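Germination protein YpeB (Bacillus megaterium QM B1551, PDB 5BOI) takes part in the germination of Bacillus spores, this C-terminal piece being its PepSY-containing region, which probably has an inhibitory role. Local coordinates at residues V105-A110 / T212-I217; F120-Q123 / R129-P132. One frame throughout, in Å; residues are numbered along the deposited sequence.

Contact 1: residues V105-A110 / T212-I217; sequences VMAESA and TYRIFI
Arg-214 reaches from the segment 212-217 to the segment 105-110 and takes hold of one backbone oxygen, that of Ala-107, with both terminal nitrogens. The strands stand well apart, 9.7 Å between Ala-107 CA and Arg-214 CA, so a long side chain is needed. With CG anti to the backbone N (chi1 -171°) and the chain straight through chi2, the arm runs outward before it bends at chi3, bringing the guanidinium end-on to the carbonyl. NH2 gives the shorter bond, 2.8 Å from Ala-107 O, in the carbonyl plane and on a lone pair; NH1 lies 3.0 Å from Ala-107 O, tilted from that plane. Both bonds are bent, because two N-H groups converge on one atom, yet that oxygen stays close to the guanidinium plane. Ala-107 and Glu-108 form a classic beta bulge opposite Thr-119, which probably helps to leave this carbonyl to the arginine, and alanine probably suits the place because its methyl is small enough to lie beside NH2 without blocking it. Glu-108 meets NH1 as well, in a weaker salt bridge whose carboxylate plane stands 87° from the guanidinium; the place of its OE2 is less sure. A methionine in place of Arg-214 would probably leave Ala-107 O without either donor and the carboxylate of Glu-108 without this positive mate. Around this bridge, Glu-228 on the strand 224-230 also pairs with Arg-214 NH1, and Tyr-131 packs against both Ala-107 and Arg-214. The strand 104-112 pairs with 115-123, whereas 211-218 runs between 198-208 and 224-230, so the arginine spans two groups of strands.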
ATOM      1  N   VAL A 105       6.348  -4.850   1.463  1.00 22.99           N
ATOM      2  CA  VAL A 105       6.650  -5.634   0.272  1.00 23.17           C
ATOM      3  C   VAL A 105       5.467  -5.511  -0.698  1.00 29.71           C
ATOM      4  O   VAL A 105       4.333  -5.350  -0.256  1.00 27.20           O
ATOM      5  CB  VAL A 105       6.927  -7.100   0.644  1.00 35.83           C
ATOM      6  CG1 VAL A 105       5.777  -7.657   1.450  1.00 30.27           C
ATOM      7  CG2 VAL A 105       7.198  -7.951  -0.594  1.00 39.37           C
ATOM      8  N   MET A 106       5.721  -5.573  -1.999  1.00 25.79           N
ATOM      9  CA  MET A 106       4.631  -5.340  -2.969  1.00 24.73           C
ATOM     10  C   MET A 106       3.689  -6.536  -2.993  1.00 28.63           C
ATOM     11  O   MET A 106       4.137  -7.687  -2.996  1.00 33.54           O
ATOM     12  CB  MET A 106       5.167  -5.084  -4.371  1.00 30.50           C
ATOM     13  CG  MET A 106       4.055  -4.707  -5.365  1.00 39.11           C
ATOM     14  SD  MET A 106       4.832  -4.253  -6.900  1.00 79.52           S
ATOM     15  CE  MET A 106       5.902  -5.682  -7.058  1.00 82.50           C
ATOM     16  N   ALA A 107       2.386  -6.260  -3.008  1.00 24.09           N
ATOM     17  CA  ALA A 107       1.380  -7.312  -3.060  1.00 30.29           C
ATOM     18  C   ALA A 107       0.558  -7.305  -4.352  1.00 28.18           C
ATOM     19  O   ALA A 107       0.132  -8.370  -4.822  1.00 29.77           O
ATOM     20  CB  ALA A 107       0.444  -7.201  -1.861  1.00 30.07           C
ATOM     21  N   GLU A 108       0.314  -6.120  -4.920  1.00 26.46           N
ATOM     22  CA  GLU A 108      -0.526  -6.022  -6.114  1.00 26.15           C
ATOM     23  C   GLU A 108       0.057  -4.981  -7.025  1.00 28.77           C
ATOM     24  O   GLU A 108       0.611  -3.997  -6.540  1.00 28.69           O
ATOM     25  CB  GLU A 108      -1.967  -5.611  -5.796  1.00 31.65           C
ATOM     26  CG  GLU A 108      -2.666  -6.446  -4.780  1.00 30.33           C
ATOM     27  CD  GLU A 108      -3.147  -7.741  -5.353  1.00 34.01           C
ATOM     28  OE1 GLU A 108      -3.233  -7.872  -6.606  1.00 34.66           O
ATOM     29  OE2 GLU A 108      -3.443  -8.616  -4.539  1.00 35.42           O
ATOM     30  N   SER A 109      -0.111  -5.184  -8.326  1.00 30.85           N
ATOM     31  CA  SER A 109       0.302  -4.181  -9.308  1.00 26.98           C
ATOM     32  C   SER A 109      -0.576  -4.283 -10.527  1.00 34.67           C
ATOM     33  O   SER A 109      -0.959  -5.378 -10.939  1.00 40.29           O
ATOM     34  CB  SER A 109       1.776  -4.360  -9.679  1.00 37.84           C
ATOM     35  OG  SER A 109       1.980  -5.549 -10.404  1.00 49.21           O
ATOM     36  N   ALA A 110      -0.943  -3.136 -11.082  1.00 31.62           N
ATOM     37  CA  ALA A 110      -1.783  -3.109 -12.260  1.00 26.07           C
ATOM     38  C   ALA A 110      -1.520  -1.822 -13.001  1.00 31.21           C
ATOM     39  O   ALA A 110      -1.030  -0.849 -12.420  1.00 28.80           O
ATOM     40  CB  ALA A 110      -3.244  -3.214 -11.902  1.00 27.40           C
ATOM     41  N   THR A 212      -1.088 -16.301 -13.393  1.00 37.56           N
ATOM     42  CA  THR A 212      -0.503 -16.265 -12.059  1.00 42.69           C
ATOM     43  C   THR A 212      -1.548 -16.071 -10.959  1.00 31.09           C
ATOM     44  O   THR A 212      -2.407 -15.189 -11.040  1.00 32.19           O
ATOM     45  CB  THR A 212       0.549 -15.155 -11.972  1.00 48.87           C
ATOM     46  OG1 THR A 212       1.555 -15.399 -12.961  1.00 48.32           O
ATOM     47  CG2 THR A 212       1.185 -15.123 -10.594  1.00 39.30           C
ATOM     48  N   TYR A 213      -1.450 -16.901  -9.922  1.00 34.59           N
ATOM     49  CA  TYR A 213      -2.384 -16.890  -8.798  1.00 31.97           C
ATOM     50  C   TYR A 213      -1.688 -16.770  -7.455  1.00 29.92           C
ATOM     51  O   TYR A 213      -0.602 -17.307  -7.279  1.00 30.97           O
ATOM     52  CB  TYR A 213      -3.210 -18.167  -8.774  1.00 30.00           C
ATOM     53  CG  TYR A 213      -4.251 -18.193  -9.865  1.00 32.83           C
ATOM     54  CD1 TYR A 213      -3.926 -18.642 -11.135  1.00 43.31           C
ATOM     55  CD2 TYR A 213      -5.538 -17.726  -9.635  1.00 34.95           C
ATOM     56  CE1 TYR A 213      -4.859 -18.666 -12.140  1.00 46.20           C
ATOM     57  CE2 TYR A 213      -6.481 -17.729 -10.648  1.00 46.28           C
ATOM     58  CZ  TYR A 213      -6.132 -18.201 -11.899  1.00 52.21           C
ATOM     59  OH  TYR A 213      -7.065 -18.216 -12.914  1.00 54.47           O
ATOM     60  N   ARG A 214      -2.325 -16.065  -6.524  1.00 25.95           N
ATOM     61  CA  ARG A 214      -1.943 -16.165  -5.123  1.00 26.33           C
ATOM     62  C   ARG A 214      -3.019 -16.977  -4.414  1.00 27.38           C
ATOM     63  O   ARG A 214      -4.227 -16.689  -4.537  1.00 29.14           O
ATOM     64  CB  ARG A 214      -1.801 -14.789  -4.474  1.00 29.89           C
ATOM     65  CG  ARG A 214      -1.181 -14.819  -3.063  1.00 29.17           C
ATOM     66  CD  ARG A 214      -1.095 -13.383  -2.521  1.00 35.06           C
ATOM     67  NE  ARG A 214       0.027 -12.659  -3.108  1.00 38.48           N
ATOM     68  CZ  ARG A 214      -0.052 -11.484  -3.728  1.00 33.40           C
ATOM     69  NH1 ARG A 214      -1.221 -10.853  -3.872  1.00 31.82           N
ATOM     70  NH2 ARG A 214       1.060 -10.936  -4.193  1.00 34.96           N
ATOM     71  N   ILE A 215      -2.576 -17.993  -3.692  1.00 23.76           N
ATOM     72  CA  ILE A 215      -3.487 -18.869  -2.951  1.00 22.19           C
ATOM     73  C   ILE A 215      -3.128 -18.893  -1.477  1.00 29.90           C
ATOM     74  O   ILE A 215      -1.962 -19.135  -1.113  1.00 28.59           O
ATOM     75  CB  ILE A 215      -3.466 -20.293  -3.515  1.00 20.41           C
ATOM     76  CG1 ILE A 215      -4.000 -20.297  -4.948  1.00 30.76           C
ATOM     77  CG2 ILE A 215      -4.369 -21.247  -2.643  1.00 27.41           C
ATOM     78  CD1 ILE A 215      -3.402 -21.389  -5.823  1.00 39.87           C
ATOM     79  N   PHE A 216      -4.125 -18.654  -0.624  1.00 23.67           N
ATOM     80  CA  PHE A 216      -3.910 -18.698   0.821  1.00 19.92           C
ATOM     81  C   PHE A 216      -4.510 -19.967   1.428  1.00 22.06           C
ATOM     82  O   PHE A 216      -5.715 -20.226   1.238  1.00 25.72           O
ATOM     83  CB  PHE A 216      -4.530 -17.476   1.494  1.00 21.84           C
ATOM     84  CG  PHE A 216      -3.894 -16.160   1.094  1.00 22.98           C
ATOM     85  CD1 PHE A 216      -4.309 -15.487  -0.046  1.00 23.43           C
ATOM     86  CD2 PHE A 216      -2.889 -15.600   1.879  1.00 24.50           C
ATOM     87  CE1 PHE A 216      -3.730 -14.260  -0.403  1.00 29.44           C
ATOM     88  CE2 PHE A 216      -2.311 -14.381   1.530  1.00 28.13           C
ATOM     89  CZ  PHE A 216      -2.734 -13.719   0.392  1.00 26.28           C
ATOM     90  N   ILE A 217      -3.688 -20.727   2.153  1.00 21.54           N
ATOM     91  CA  ILE A 217      -4.134 -21.964   2.823  1.00 22.13           C
ATOM     92  C   ILE A 217      -4.077 -21.759   4.345  1.00 23.34           C
ATOM     93  O   ILE A 217      -3.032 -21.394   4.888  1.00 24.64           O
ATOM     94  CB  ILE A 217      -3.254 -23.172   2.430  1.00 25.88           C
ATOM     95  CG1 ILE A 217      -3.346 -23.476   0.933  1.00 23.17           C
ATOM     96  CG2 ILE A 217      -3.597 -24.440   3.251  1.00 27.52           C
ATOM     97  CD1 ILE A 217      -4.738 -23.733   0.423  1.00 27.86           C
TER

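Contact 2: residues F120-Q123 / R129-P132; sequences FVEQ and RIYP. With SO4 (sulfate ion), chain C.
A beta hairpin of the strands 115-123 and 129-130 brings Val-121, Glu-122 and Gln-123 against Arg-129, Ile-130 and Tyr-131. Its backbone bond is short and straight: Ile-130 N lies 2.7 Å from Glu-122 O, with an angle of 178° at the hydrogen, and Arg-129 CA adds a CA-H...O contact to the same oxygen. Gln-123 and Arg-129 form the next, non-hydrogen-bonded pair. Their side chains share a face, where one water accepts from both, 2.8 Å from Gln-123 NE2 and 3.0 Å from Arg-129 NE. On the other face Glu-122 and Ile-130 lie side by side, the apolar branch CG1 of Ile-130 coming 4.0 Å from Glu-122 OE1. Past the pairing the chain turns a corner at Tyr-131, and Val-121, a compact branched residue, fills the angle: CG1, anti to the carbonyl carbon (chi1 -62°), sits 3.7 Å from Tyr-131 CA and obliquely against the ring at CD2. A sulfate, probably from the crystallisation liquor, receives a weak bond from Gln-123 NE2 and a hydrogen bond from Arg-187 NH2, with the guanidinium of Arg-129 edge-on but farther off. Gln-123's amide and Arg-129's nearby charge thus probably make one face hospitable to an anion, while valine and tyrosine pack the corner with apolar contacts.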
ATOM      1  N   PHE A 120       1.227  -2.308  -1.289  1.00 21.42           N
ATOM      2  CA  PHE A 120       2.333  -2.877  -0.537  1.00 24.28           C
ATOM      3  C   PHE A 120       1.780  -3.290   0.811  1.00 28.36           C
ATOM      4  O   PHE A 120       0.813  -2.675   1.277  1.00 30.21           O
ATOM      5  CB  PHE A 120       3.451  -1.840  -0.334  1.00 26.79           C
ATOM      6  CG  PHE A 120       4.169  -1.464  -1.595  1.00 27.54           C
ATOM      7  CD1 PHE A 120       3.600  -0.573  -2.500  1.00 31.23           C
ATOM      8  CD2 PHE A 120       5.405  -2.008  -1.888  1.00 32.48           C
ATOM      9  CE1 PHE A 120       4.260  -0.217  -3.671  1.00 35.67           C
ATOM     10  CE2 PHE A 120       6.066  -1.660  -3.065  1.00 32.98           C
ATOM     11  CZ  PHE A 120       5.488  -0.769  -3.955  1.00 33.32           C
ATOM     12  N   VAL A 121       2.358  -4.316   1.449  1.00 25.55           N
ATOM     13  CA  VAL A 121       1.898  -4.718   2.771  1.00 27.56           C
ATOM     14  C   VAL A 121       3.054  -4.863   3.758  1.00 30.73           C
ATOM     15  O   VAL A 121       4.199  -5.102   3.372  1.00 26.46           O
ATOM     16  CB  VAL A 121       1.125  -6.050   2.744  1.00 23.44           C
ATOM     17  CG1 VAL A 121      -0.136  -5.929   1.886  1.00 28.55           C
ATOM     18  CG2 VAL A 121       2.018  -7.196   2.224  1.00 23.16           C
ATOM     19  N   GLU A 122       2.731  -4.734   5.039  1.00 24.27           N
ATOM     20  CA  GLU A 122       3.728  -4.811   6.082  1.00 24.26           C
ATOM     21  C   GLU A 122       4.297  -6.216   6.189  1.00 27.21           C
ATOM     22  O   GLU A 122       3.577  -7.220   6.054  1.00 25.14           O
ATOM     23  CB  GLU A 122       3.138  -4.388   7.424  1.00 33.48           C
ATOM     24  CG  GLU A 122       4.177  -4.370   8.546  1.00 44.39           C
ATOM     25  CD  GLU A 122       3.557  -4.194   9.908  1.00 74.64           C
ATOM     26  OE1 GLU A 122       2.350  -4.483  10.050  1.00 77.50           O
ATOM     27  OE2 GLU A 122       4.278  -3.769  10.835  1.00 88.63           O
ATOM     28  N   GLN A 123       5.600  -6.277   6.443  1.00 24.26           N
ATOM     29  CA  GLN A 123       6.264  -7.540   6.696  1.00 29.59           C
ATOM     30  C   GLN A 123       6.827  -7.503   8.131  1.00 32.10           C
ATOM     31  O   GLN A 123       7.514  -6.543   8.488  1.00 30.07           O
ATOM     32  CB  GLN A 123       7.336  -7.731   5.618  1.00 36.04           C
ATOM     33  CG  GLN A 123       8.458  -8.689   5.863  1.00 53.84           C
ATOM     34  CD  GLN A 123       9.445  -8.644   4.709  1.00 57.85           C
ATOM     35  OE1 GLN A 123      10.274  -7.737   4.617  1.00 64.10           O
ATOM     36  NE2 GLN A 123       9.333  -9.605   3.801  1.00 53.90           N
ATOM     37  N   ARG A 129       3.740 -11.710   6.141  1.00 20.82           N
ATOM     38  CA  ARG A 129       3.096 -10.605   5.411  1.00 21.15           C
ATOM     39  C   ARG A 129       1.734 -10.274   6.015  1.00 30.40           C
ATOM     40  O   ARG A 129       0.857 -11.136   6.079  1.00 28.59           O
ATOM     41  CB  ARG A 129       2.944 -10.959   3.934  1.00 26.93           C
ATOM     42  CG  ARG A 129       4.300 -10.888   3.239  1.00 36.48           C
ATOM     43  CD  ARG A 129       4.374 -11.521   1.873  1.00 48.70           C
ATOM     44  NE  ARG A 129       5.783 -11.658   1.504  1.00 53.58           N
ATOM     45  CZ  ARG A 129       6.224 -11.976   0.293  1.00 64.27           C
ATOM     46  NH1 ARG A 129       5.366 -12.200  -0.696  1.00 65.65           N
ATOM     47  NH2 ARG A 129       7.530 -12.068   0.075  1.00 65.89           N
ATOM     48  N   ILE A 130       1.568  -9.038   6.464  1.00 22.86           N
ATOM     49  CA  ILE A 130       0.341  -8.635   7.141  1.00 24.26           C
ATOM     50  C   ILE A 130      -0.508  -7.860   6.137  1.00 22.56           C
ATOM     51  O   ILE A 130      -0.389  -6.636   6.007  1.00 25.01           O
ATOM     52  CB  ILE A 130       0.612  -7.749   8.373  1.00 23.63           C
ATOM     53  CG1 ILE A 130       1.694  -8.343   9.280  1.00 26.53           C
ATOM     54  CG2 ILE A 130      -0.666  -7.462   9.122  1.00 28.24           C
ATOM     55  CD1 ILE A 130       1.343  -9.680   9.873  1.00 31.81           C
ATOM     56  N   TYR A 131      -1.340  -8.579   5.403  1.00 23.23           N
ATOM     57  CA  TYR A 131      -2.106  -7.949   4.331  1.00 27.05           C
ATOM     58  C   TYR A 131      -3.063  -6.812   4.758  1.00 28.58           C
ATOM     59  O   TYR A 131      -3.229  -5.864   3.994  1.00 29.54           O
ATOM     60  CB  TYR A 131      -2.850  -9.031   3.534  1.00 28.87           C
ATOM     61  CG  TYR A 131      -1.926  -9.691   2.531  1.00 20.24           C
ATOM     62  CD1 TYR A 131      -1.077 -10.721   2.913  1.00 24.00           C
ATOM     63  CD2 TYR A 131      -1.906  -9.282   1.210  1.00 29.12           C
ATOM     64  CE1 TYR A 131      -0.220 -11.307   2.004  1.00 25.98           C
ATOM     65  CE2 TYR A 131      -1.071  -9.859   0.297  1.00 26.19           C
ATOM     66  CZ  TYR A 131      -0.227 -10.846   0.683  1.00 25.91           C
ATOM     67  OH  TYR A 131       0.606 -11.393  -0.261  1.00 30.62           O
ATOM     68  N   PRO A 132      -3.665  -6.870   5.968  1.00 28.82           N
ATOM     69  CA  PRO A 132      -4.487  -5.726   6.408  1.00 31.92           C
ATOM     70  C   PRO A 132      -3.720  -4.401   6.545  1.00 37.58           C
ATOM     71  O   PRO A 132      -4.312  -3.331   6.406  1.00 34.69           O
ATOM     72  CB  PRO A 132      -4.997  -6.175   7.781  1.00 38.41           C
ATOM     73  CG  PRO A 132      -4.999  -7.674   7.710  1.00 37.97           C
ATOM     74  CD  PRO A 132      -3.798  -8.019   6.891  1.00 30.72           C
TER
HETATM   75  S   SO4 C 502      12.076 -12.256   2.166  0.51 42.79           S
HETATM   76  O1  SO4 C 502      11.371 -11.216   2.915  0.51 37.58           O
HETATM   77  O2  SO4 C 502      11.302 -12.625   0.985  0.51 42.19           O
HETATM   78  O3  SO4 C 502      12.275 -13.439   3.005  0.51 43.57           O
HETATM   79  O4  SO4 C 502      13.373 -11.728   1.734  0.51 43.41           O
HETATM   80  O   HOH W   1       7.865 -12.021   3.579  1.00 42.33           O

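After the N-terminal strands 30-35 to 69-74 and the helix 85-98, the chain runs along the strand 104-112, turns, and returns along 115-123, where the backbone of Val-121 pairs with that of Val-105. Contact 2 then closes a tight hairpin loop of five residues between 123 and 129. Contact 1 closes a far longer one, 101 residues between 110 and 212, and contact 2 is nested inside it. The strand 129-130 also runs parallel to 182-192, giving the two groups of strands a second connection beside contact 1. Tyr-131 joins the contacts directly: its ring meets Phe-216 edge-to-face, and its hydroxyl packs near Arg-214 NE. Contact 1 joins the YpeB PepSY1 and PepSY2 family region to the C-terminal PepSY family region; contact 2 lies within the former.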